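Local structure of BH0493 protein (Bacillus halodurans C-125, 2PNK) at residues Leu175-Glu180 with Val223-Thr228. The protein is probably a uronate isomerase, a metal-binding enzyme expected to interconvert aldohexuronates and the corresponding ketohexuronates. Numbering follows the deposited sequence.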
loop_
_atom_site.group_PDB
_atom_site.type_symbol
_atom_site.label_atom_id
_atom_site.label_comp_id
_atom_site.label_asym_id
_atom_site.label_seq_id
_atom_site.Cartn_x
_atom_site.Cartn_y
_atom_site.Cartn_z
ATOM N N LEU A 175 -23.374 3.762 23.822
ATOM C CA LEU A 175 -22.888 4.303 25.080
ATOM C C LEU A 175 -21.659 5.187 24.842
ATOM O O LEU A 175 -21.543 6.303 25.362
ATOM C CB LEU A 175 -22.534 3.157 26.045
ATOM C CG LEU A 175 -21.957 3.552 27.403
ATOM C CD1 LEU A 175 -23.063 4.107 28.346
ATOM C CD2 LEU A 175 -21.226 2.354 28.046
ATOM N N LEU A 176 -20.726 4.694 24.048
ATOM C CA LEU A 176 -19.462 5.425 23.855
ATOM C C LEU A 176 -19.501 6.558 22.839
ATOM O O LEU A 176 -18.837 7.572 23.043
ATOM C CB LEU A 176 -18.322 4.449 23.505
ATOM C CG LEU A 176 -17.890 3.443 24.581
ATOM C CD1 LEU A 176 -16.777 2.566 24.009
ATOM C CD2 LEU A 176 -17.387 4.144 25.794
ATOM N N ASN A 177 -20.209 6.375 21.728
ATOM C CA ASN A 177 -20.172 7.327 20.640
ATOM C C ASN A 177 -21.393 8.273 20.642
ATOM O O ASN A 177 -21.364 9.323 19.968
ATOM C CB ASN A 177 -20.122 6.593 19.288
ATOM C CG ASN A 177 -18.915 5.697 19.116
ATOM O OD1 ASN A 177 -17.830 5.974 19.616
ATOM N ND2 ASN A 177 -19.098 4.613 18.369
ATOM N N GLU A 178 -22.443 7.909 21.384
ATOM C CA GLU A 178 -23.705 8.632 21.393
ATOM C C GLU A 178 -24.234 8.867 22.820
ATOM O O GLU A 178 -25.437 8.866 23.034
ATOM C CB GLU A 178 -24.752 7.872 20.574
ATOM C CG GLU A 178 -24.411 7.764 19.102
ATOM C CD GLU A 178 -25.304 6.754 18.378
ATOM O OE1 GLU A 178 -26.451 7.135 18.050
ATOM O OE2 GLU A 178 -24.857 5.594 18.143
ATOM N N TYR A 179 -23.325 9.084 23.772
ATOM C CA TYR A 179 -23.680 9.145 25.201
ATOM C C TYR A 179 -24.781 10.138 25.500
ATOM O O TYR A 179 -25.733 9.824 26.210
ATOM C CB TYR A 179 -22.453 9.496 26.043
ATOM C CG TYR A 179 -22.736 9.440 27.533
ATOM C CD1 TYR A 179 -23.154 8.254 28.141
ATOM C CD2 TYR A 179 -22.618 10.579 28.327
ATOM C CE1 TYR A 179 -23.433 8.214 29.499
ATOM C CE2 TYR A 179 -22.901 10.541 29.686
ATOM C CZ TYR A 179 -23.301 9.357 30.265
ATOM O OH TYR A 179 -23.566 9.327 31.619
ATOM N N GLU A 180 -24.688 11.322 24.912
ATOM C CA GLU A 180 -25.637 12.380 25.216
ATOM C C GLU A 180 -27.061 11.969 24.844
ATOM O O GLU A 180 -28.014 12.370 25.511
ATOM C CB GLU A 180 -25.228 13.704 24.536
ATOM C CG GLU A 180 -25.507 14.923 25.376
ATOM C CD GLU A 180 -24.614 15.004 26.612
ATOM O OE1 GLU A 180 -23.351 15.088 26.461
ATOM O OE2 GLU A 180 -25.191 14.988 27.725
ATOM N N VAL A 223 -16.417 -1.781 20.395
ATOM C CA VAL A 223 -16.882 -0.520 19.839
ATOM C C VAL A 223 -16.263 -0.288 18.456
ATOM O O VAL A 223 -15.135 -0.675 18.212
ATOM C CB VAL A 223 -16.567 0.688 20.785
ATOM C CG1 VAL A 223 -15.049 0.880 20.973
ATOM C CG2 VAL A 223 -17.216 1.970 20.274
ATOM N N SER A 224 -17.024 0.341 17.554
ATOM C CA SER A 224 -16.474 0.841 16.302
ATOM C C SER A 224 -16.241 2.328 16.406
ATOM O O SER A 224 -17.070 3.044 16.944
ATOM C CB SER A 224 -17.411 0.550 15.146
ATOM O OG SER A 224 -17.699 -0.840 15.134
ATOM N N LEU A 225 -15.123 2.794 15.839
ATOM C CA LEU A 225 -14.636 4.118 16.117
ATOM C C LEU A 225 -14.235 4.828 14.843
ATOM O O LEU A 225 -13.678 4.191 13.939
ATOM C CB LEU A 225 -13.384 4.020 17.007
ATOM C CG LEU A 225 -13.628 3.432 18.403
ATOM C CD1 LEU A 225 -12.281 3.095 19.111
ATOM C CD2 LEU A 225 -14.475 4.351 19.289
ATOM N N PRO A 226 -14.439 6.163 14.797
ATOM C CA PRO A 226 -14.113 6.912 13.613
ATOM C C PRO A 226 -12.620 7.114 13.415
ATOM O O PRO A 226 -11.810 6.880 14.323
ATOM C CB PRO A 226 -14.787 8.261 13.865
ATOM C CG PRO A 226 -14.744 8.412 15.310
ATOM C CD PRO A 226 -14.981 7.039 15.851
ATOM N N PRO A 227 -12.245 7.579 12.217
ATOM C CA PRO A 227 -10.851 7.840 11.930
ATOM C C PRO A 227 -10.244 8.891 12.843
ATOM O O PRO A 227 -9.045 8.897 13.021
ATOM C CB PRO A 227 -10.878 8.337 10.488
ATOM C CG PRO A 227 -12.170 7.938 9.942
ATOM C CD PRO A 227 -13.115 7.840 11.053
ATOM N N THR A 228 -11.074 9.773 13.398
ATOM C CA THR A 228 -10.611 10.841 14.269
ATOM C C THR A 228 -10.526 10.398 15.712
ATOM O O THR A 228 -10.351 11.252 16.586
ATOM C CB THR A 228 -11.572 12.063 14.235
ATOM O OG1 THR A 228 -12.906 11.590 14.416
ATOM C CG2 THR A 228 -11.475 12.831 12.912
#
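The CD1 methyl of Leu176 sits against the branch point of Val223, 3.7 Å from its CB and 3.8 Å from its CG2, the two side chains crossing at about a right angle. Leucine suits the site because its extended side chain carries one methyl, CD1, across to strand 221-225, while the compact, branched valine fits a strand and offers a short, broad surface. Ile240 of helix 236-252 also touches Leu176, so the pair belongs to the buried layer between strand and surrounding helices.

One residue on, Asn177 changes the chemistry. With CG anti to the carbonyl carbon (chi1 -60°), its amide extends toward the strand, and ND2 donates to the backbone O of Ser224 at 2.9 Å. The N-H...O angle is 151°; ND2 lies almost on the extension of the Ser224 C=O bond, whereas that oxygen stands 18° out of the Asn177 amide plane. OD1 packs 3.7 Å from Leu225 CD2.

Strand 221-225 pairs in parallel with 170-171, which precedes helix 173-177, and with 256-263, consistent with the beta/alpha barrel of uronate isomerases. The Ser224 side chain, directed away from 175-180, is about 6 Å from that of His27, a zinc ligand, although no zinc is bound in this chain. Asparagine uses both ends, donating to the strand through ND2 and accepting a hydrogen bond from Arg237 through OD1, which would fix the amide's orientation and tie helix to strand beside an apolar pair.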